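Local structure of Lin2111 protein (Listeria innocua, 3EDP) at residues K111-I116 against I217-H222; E123-I128 against R142-L147. The protein is of unknown function but probably acts as a GntR-family transcription regulator, with a DNA-binding winged helix-turn-helix domain and a UTRA domain. All blocks are in the same frame, centred on the assembly; numbering follows the deposited sequence.

Interaction 1 of 2, residues K111-I116 against I217-H222; sequences KFYAEI and IAIQYH
Ile219 meets the helix segment 111-116 with the end of its side chain, and Ile116 receives it. The CD1 methyl of Ile219 lies 3.5 Å from CG2 of Ile116, a snug fit for two carbons, while CD1 of Ile116 is 4.0 Å from that same Ile219 methyl. The same Ile219 methyl also rests obliquely against the Tyr113 ring, 3.9 Å from Tyr113 CD1. One methyl thus fills the notch between two residues of successive helical turns.

Two positions further along the strand, Tyr221 again faces the helix. With CG set opposite its carbonyl carbon (chi1 -59°), its ring reaches out from the sheet and meets Tyr113 coming from the opposite direction. These two rings touch rim to rim rather than stacking: Tyr113 OH is 3.6 Å from CE2 of Tyr221. Tyr221 OH enters at the edge of the Phe112 ring, 3.3 Å from Phe112 CE2 and near the ring plane. Ile116 CD1 sits over one face of that phenyl ring, offset toward its rim, 3.6 Å above the plane, which ties the two helical side chains together. Tyr113 OH is itself hydrogen-bonded to a bound glycerol.

The axes of segments 111-116 and 217-222 come within 10.5 Å, and this is helix-on-sheet packing of an alpha+beta fold: helix 110-117 lies against one face of the antiparallel sheet of the UTRA domain.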
loop_
_atom_site.group_PDB
_atom_site.type_symbol
_atom_site.label_atom_id
_atom_site.label_comp_id
_atom_site.label_asym_id
_atom_site.label_seq_id
_atom_site.Cartn_x
_atom_site.Cartn_y
_atom_site.Cartn_z
ATOM N N LYS A 111 -8.908 22.325 8.191
ATOM C CA LYS A 111 -9.262 22.473 6.778
ATOM C C LYS A 111 -8.629 21.439 5.853
ATOM O O LYS A 111 -9.308 20.849 5.017
ATOM C CB LYS A 111 -8.911 23.879 6.278
ATOM C CG LYS A 111 -10.102 24.820 6.197
ATOM C CD LYS A 111 -10.750 25.017 7.557
ATOM C CE LYS A 111 -12.247 25.216 7.416
ATOM N NZ LYS A 111 -12.878 24.009 6.815
ATOM N N PHE A 112 -7.325 21.234 5.999
ATOM C CA PHE A 112 -6.580 20.379 5.087
ATOM C C PHE A 112 -7.057 18.928 5.101
ATOM O O PHE A 112 -7.287 18.342 4.047
ATOM C CB PHE A 112 -5.080 20.454 5.380
ATOM C CG PHE A 112 -4.250 19.588 4.483
ATOM C CD1 PHE A 112 -4.074 19.919 3.149
ATOM C CD2 PHE A 112 -3.652 18.437 4.967
ATOM C CE1 PHE A 112 -3.315 19.119 2.314
ATOM C CE2 PHE A 112 -2.889 17.634 4.139
ATOM C CZ PHE A 112 -2.720 17.975 2.810
ATOM N N TYR A 113 -7.212 18.353 6.290
ATOM C CA TYR A 113 -7.666 16.968 6.407
ATOM C C TYR A 113 -9.164 16.823 6.159
ATOM O O TYR A 113 -9.602 15.830 5.583
ATOM C CB TYR A 113 -7.303 16.375 7.772
ATOM C CG TYR A 113 -5.819 16.179 7.965
ATOM C CD1 TYR A 113 -5.046 15.564 6.990
ATOM C CD2 TYR A 113 -5.194 16.592 9.129
ATOM C CE1 TYR A 113 -3.687 15.385 7.166
ATOM C CE2 TYR A 113 -3.838 16.417 9.313
ATOM C CZ TYR A 113 -3.088 15.813 8.329
ATOM O OH TYR A 113 -1.735 15.637 8.520
ATOM N N ALA A 114 -9.947 17.804 6.605
ATOM C CA ALA A 114 -11.389 17.791 6.384
ATOM C C ALA A 114 -11.695 17.690 4.895
ATOM O O ALA A 114 -12.622 16.996 4.486
ATOM C CB ALA A 114 -12.031 19.038 6.968
ATOM N N GLU A 115 -10.902 18.387 4.090
ATOM C CA GLU A 115 -11.084 18.390 2.647
ATOM C C GLU A 115 -10.714 17.041 2.026
ATOM O O GLU A 115 -11.387 16.567 1.109
ATOM C CB GLU A 115 -10.280 19.531 2.014
ATOM C CG GLU A 115 -10.025 19.374 0.526
ATOM C CD GLU A 115 -8.756 18.593 0.236
ATOM O OE1 GLU A 115 -7.774 18.748 0.999
ATOM O OE2 GLU A 115 -8.738 17.829 -0.755
ATOM N N ILE A 116 -9.648 16.424 2.532
ATOM C CA ILE A 116 -9.238 15.106 2.056
ATOM C C ILE A 116 -10.242 14.011 2.419
ATOM O O ILE A 116 -10.596 13.185 1.582
ATOM C CB ILE A 116 -7.857 14.714 2.600
ATOM C CG1 ILE A 116 -6.776 15.593 1.971
ATOM C CG2 ILE A 116 -7.581 13.240 2.321
ATOM C CD1 ILE A 116 -5.424 15.492 2.649
ATOM N N ILE A 217 -10.458 6.540 4.319
ATOM C CA ILE A 217 -10.616 6.136 5.709
ATOM C C ILE A 217 -9.356 6.400 6.519
ATOM O O ILE A 217 -9.402 6.436 7.753
ATOM C CB ILE A 217 -11.008 4.642 5.836
ATOM C CG1 ILE A 217 -9.915 3.748 5.248
ATOM C CG2 ILE A 217 -12.360 4.380 5.158
ATOM C CD1 ILE A 217 -10.223 2.257 5.348
ATOM N N ALA A 218 -8.233 6.597 5.836
ATOM C CA ALA A 218 -6.974 6.832 6.541
ATOM C C ALA A 218 -5.927 7.508 5.662
ATOM O O ALA A 218 -5.937 7.367 4.441
ATOM C CB ALA A 218 -6.426 5.526 7.103
ATOM N N ILE A 219 -5.029 8.250 6.295
ATOM C CA ILE A 219 -3.916 8.873 5.595
ATOM C C ILE A 219 -2.623 8.546 6.309
ATOM O O ILE A 219 -2.565 8.572 7.545
ATOM C CB ILE A 219 -4.044 10.405 5.576
ATOM C CG1 ILE A 219 -5.311 10.833 4.841
ATOM C CG2 ILE A 219 -2.818 11.024 4.925
ATOM C CD1 ILE A 219 -5.634 12.291 5.026
ATOM N N GLN A 220 -1.585 8.260 5.533
ATOM C CA GLN A 220 -0.246 8.040 6.078
ATOM C C GLN A 220 0.795 8.846 5.315
ATOM O O GLN A 220 0.747 8.937 4.089
ATOM C CB GLN A 220 0.120 6.564 6.005
ATOM C CG GLN A 220 1.499 6.228 6.567
ATOM C CD GLN A 220 1.741 4.721 6.577
ATOM O OE1 GLN A 220 1.075 3.980 5.861
ATOM N NE2 GLN A 220 2.673 4.266 7.407
ATOM N N TYR A 221 1.722 9.446 6.051
ATOM C CA TYR A 221 2.861 10.119 5.450
ATOM C C TYR A 221 4.094 9.421 5.971
ATOM O O TYR A 221 4.259 9.264 7.176
ATOM C CB TYR A 221 2.906 11.602 5.824
ATOM C CG TYR A 221 1.687 12.377 5.399
ATOM C CD1 TYR A 221 1.453 12.661 4.059
ATOM C CD2 TYR A 221 0.764 12.823 6.337
ATOM C CE1 TYR A 221 0.329 13.373 3.664
ATOM C CE2 TYR A 221 -0.356 13.538 5.953
ATOM C CZ TYR A 221 -0.564 13.814 4.615
ATOM O OH TYR A 221 -1.677 14.523 4.231
ATOM N N HIS A 222 4.944 8.975 5.055
ATOM C CA HIS A 222 6.169 8.285 5.419
ATOM C C HIS A 222 7.350 9.062 4.847
ATOM O O HIS A 222 7.328 9.469 3.683
ATOM C CB HIS A 222 6.137 6.850 4.879
ATOM C CG HIS A 222 7.442 6.129 5.005
ATOM N ND1 HIS A 222 7.872 5.572 6.192
ATOM C CD2 HIS A 222 8.412 5.869 4.096
ATOM C CE1 HIS A 222 9.050 5.002 6.009
ATOM N NE2 HIS A 222 9.401 5.168 4.746
#

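Interaction 2 of 2, residues E123-I128 against R142-L147; sequences ELVYSI and RLILPL
Tyr126 and Leu145 form a hydrogen-bonded antiparallel pair that illustrates how backbone bonds set a register. Tyr126 N donates to Leu145 O at 2.7 Å, and Leu145 N returns a bond to Tyr126 O. Ile128 and Leu143 repeat the exchange, each N-H giving a 2.9 Å bond to the other residue's O; both donors lie in the carbonyl plane, and both bonds are nearly straight. The ladder ends with Leu147 N donating to Leu124 O at 3.1 Å, here from 37° above the carbonyl plane, a less regular approach. CA-H groups supplement the ladder: between the bonded pairs Ile144 CA sits 3.3 Å from Tyr126 O, and beyond the last pair Arg142 CA is similarly close to Ile128 O.

These rungs join strands 124-134 and 137-146 into a beta hairpin, which occupies neighbouring positions in the six-stranded antiparallel sheet of the UTRA domain. Val125 and Pro146 form a non-hydrogen-bonded pair, where a proline lacking an N-H costs the hairpin no bond.

Apolar contacts divide between the sheet's two faces. On the face carrying Val125, Ser127, Ile144 and Pro146, methyl CG2 of Val125 meets CG2 of Ile144 at 3.8 Å, and Ile144 CD1 reaches alongside Ser127 OG. Helix 110-117 packs on this face, with Tyr113 and Phe117 touching Ile144 and Phe117 also touching Pro146. On the other face, Ile128 CB abuts Leu143 CB at 4.2 Å.

CD2 of Leu147 lies over one face of the Tyr126 ring, offset toward the rim, 3.4 Å from its centroid, a CH-pi contact to be read with caution, because the other methyl, CD1, is modelled too close to the ring. Phe158 also meets the Tyr126 ring, with the planes inclined at about 60°.

The charged end of Arg142 turns to a partner beyond the hairpin, pairing through NH2 with Glu189 in a salt bridge.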
loop_
_atom_site.group_PDB
_atom_site.type_symbol
_atom_site.label_atom_id
_atom_site.label_comp_id
_atom_site.label_asym_id
_atom_site.label_seq_id
_atom_site.Cartn_x
_atom_site.Cartn_y
_atom_site.Cartn_z
ATOM N N GLU A 123 -14.511 18.125 13.284
ATOM C CA GLU A 123 -14.617 16.731 13.689
ATOM C C GLU A 123 -13.230 16.176 14.002
ATOM O O GLU A 123 -12.223 16.710 13.543
ATOM C CB GLU A 123 -15.334 15.913 12.614
ATOM C CG GLU A 123 -16.805 16.304 12.463
ATOM C CD GLU A 123 -17.500 15.580 11.328
ATOM O OE1 GLU A 123 -18.656 15.150 11.528
ATOM O OE2 GLU A 123 -16.897 15.436 10.241
ATOM N N LEU A 124 -13.179 15.115 14.797
ATOM C CA LEU A 124 -11.920 14.673 15.372
ATOM C C LEU A 124 -11.228 13.564 14.585
ATOM O O LEU A 124 -11.880 12.739 13.944
ATOM C CB LEU A 124 -12.142 14.225 16.817
ATOM C CG LEU A 124 -12.840 15.262 17.700
ATOM C CD1 LEU A 124 -13.153 14.664 19.064
ATOM C CD2 LEU A 124 -11.988 16.524 17.832
ATOM N N VAL A 125 -9.900 13.552 14.662
ATOM C CA VAL A 125 -9.081 12.496 14.092
ATOM C C VAL A 125 -8.002 12.105 15.091
ATOM O O VAL A 125 -7.578 12.920 15.907
ATOM C CB VAL A 125 -8.391 12.936 12.763
ATOM C CG1 VAL A 125 -9.427 13.380 11.737
ATOM C CG2 VAL A 125 -7.372 14.048 13.013
ATOM N N TYR A 126 -7.572 10.848 15.035
ATOM C CA TYR A 126 -6.393 10.420 15.764
ATOM C C TYR A 126 -5.166 10.790 14.958
ATOM O O TYR A 126 -5.151 10.668 13.729
ATOM C CB TYR A 126 -6.386 8.910 15.965
ATOM C CG TYR A 126 -7.445 8.394 16.896
ATOM C CD1 TYR A 126 -7.324 8.565 18.273
ATOM C CD2 TYR A 126 -8.557 7.716 16.405
ATOM C CE1 TYR A 126 -8.286 8.088 19.137
ATOM C CE2 TYR A 126 -9.523 7.227 17.260
ATOM C CZ TYR A 126 -9.382 7.423 18.627
ATOM O OH TYR A 126 -10.336 6.944 19.487
ATOM N N SER A 127 -4.132 11.231 15.653
ATOM C CA SER A 127 -2.863 11.528 15.024
ATOM C C SER A 127 -1.812 10.681 15.708
ATOM O O SER A 127 -1.636 10.760 16.925
ATOM C CB SER A 127 -2.524 13.008 15.167
ATOM O OG SER A 127 -1.289 13.295 14.542
ATOM N N ILE A 128 -1.139 9.847 14.929
ATOM C CA ILE A 128 -0.107 8.978 15.463
ATOM C C ILE A 128 1.203 9.290 14.766
ATOM O O ILE A 128 1.251 9.427 13.545
ATOM C CB ILE A 128 -0.458 7.492 15.253
ATOM C CG1 ILE A 128 -1.741 7.143 16.008
ATOM C CG2 ILE A 128 0.684 6.603 15.715
ATOM C CD1 ILE A 128 -2.336 5.804 15.629
ATOM N N ARG A 142 3.662 9.359 9.934
ATOM C CA ARG A 142 2.520 10.005 10.552
ATOM C C ARG A 142 1.238 9.424 9.964
ATOM O O ARG A 142 1.085 9.330 8.742
ATOM C CB ARG A 142 2.587 11.525 10.386
ATOM C CG ARG A 142 1.236 12.220 10.462
ATOM C CD ARG A 142 1.274 13.469 11.343
ATOM N NE ARG A 142 2.578 14.131 11.350
ATOM C CZ ARG A 142 3.133 14.728 10.295
ATOM N NH1 ARG A 142 2.510 14.732 9.120
ATOM N NH2 ARG A 142 4.324 15.303 10.411
ATOM N N LEU A 143 0.340 9.010 10.853
ATOM C CA LEU A 143 -0.947 8.423 10.494
ATOM C C LEU A 143 -2.090 9.289 11.009
ATOM O O LEU A 143 -2.056 9.786 12.145
ATOM C CB LEU A 143 -1.097 7.054 11.145
ATOM C CG LEU A 143 -0.628 5.776 10.466
ATOM C CD1 LEU A 143 0.886 5.746 10.355
ATOM C CD2 LEU A 143 -1.149 4.585 11.260
ATOM N N ILE A 144 -3.108 9.447 10.177
ATOM C CA ILE A 144 -4.309 10.172 10.548
ATOM C C ILE A 144 -5.520 9.259 10.345
ATOM O O ILE A 144 -5.756 8.773 9.241
ATOM C CB ILE A 144 -4.472 11.447 9.704
ATOM C CG1 ILE A 144 -3.208 12.311 9.781
ATOM C CG2 ILE A 144 -5.701 12.235 10.158
ATOM C CD1 ILE A 144 -2.970 12.962 11.135
ATOM N N LEU A 145 -6.267 9.017 11.418
ATOM C CA LEU A 145 -7.454 8.158 11.390
ATOM C C LEU A 145 -8.633 8.892 12.020
ATOM O O LEU A 145 -8.611 9.179 13.206
ATOM C CB LEU A 145 -7.210 6.887 12.204
ATOM C CG LEU A 145 -6.018 5.981 11.886
ATOM C CD1 LEU A 145 -5.937 4.833 12.895
ATOM C CD2 LEU A 145 -6.134 5.435 10.493
ATOM N N PRO A 146 -9.673 9.197 11.231
ATOM C CA PRO A 146 -10.842 9.882 11.802
ATOM C C PRO A 146 -11.534 9.038 12.871
ATOM O O PRO A 146 -11.749 7.837 12.690
ATOM C CB PRO A 146 -11.765 10.075 10.593
ATOM C CG PRO A 146 -10.854 9.986 9.401
ATOM C CD PRO A 146 -9.812 8.983 9.783
ATOM N N LEU A 147 -11.862 9.683 13.986
ATOM C CA LEU A 147 -12.530 9.048 15.109
ATOM C C LEU A 147 -13.790 8.315 14.693
ATOM O O LEU A 147 -14.009 7.178 15.099
ATOM C CB LEU A 147 -12.890 10.095 16.162
ATOM C CG LEU A 147 -11.903 10.264 17.309
ATOM C CD1 LEU A 147 -12.006 9.076 18.245
ATOM C CD2 LEU A 147 -10.485 10.440 16.777
#

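Overall arrangement
Interactions 1 and 2 share one sheet, their centres about 8 Å apart, and show how a hairpin and a distant strand are joined edge to edge. Strand 215-225 lies beside strand 137-146, with probable hydrogen bonds from Tyr221 N to Arg142 O and from Ile144 N to Ile219 O, both 2.8 Å. Along the chain, interaction 2 is nested inside the loop that interaction 1 closes. Helix 110-117 spans both, since Tyr113 touches Ile144 as well as Ile219 and Tyr221. The Tyr113 side chain is about 3 Å from a bound glycerol, and that of Arg142 about 5 Å from one; such glycerol probably came from the crystallisation liquor, though it may mark a pocket.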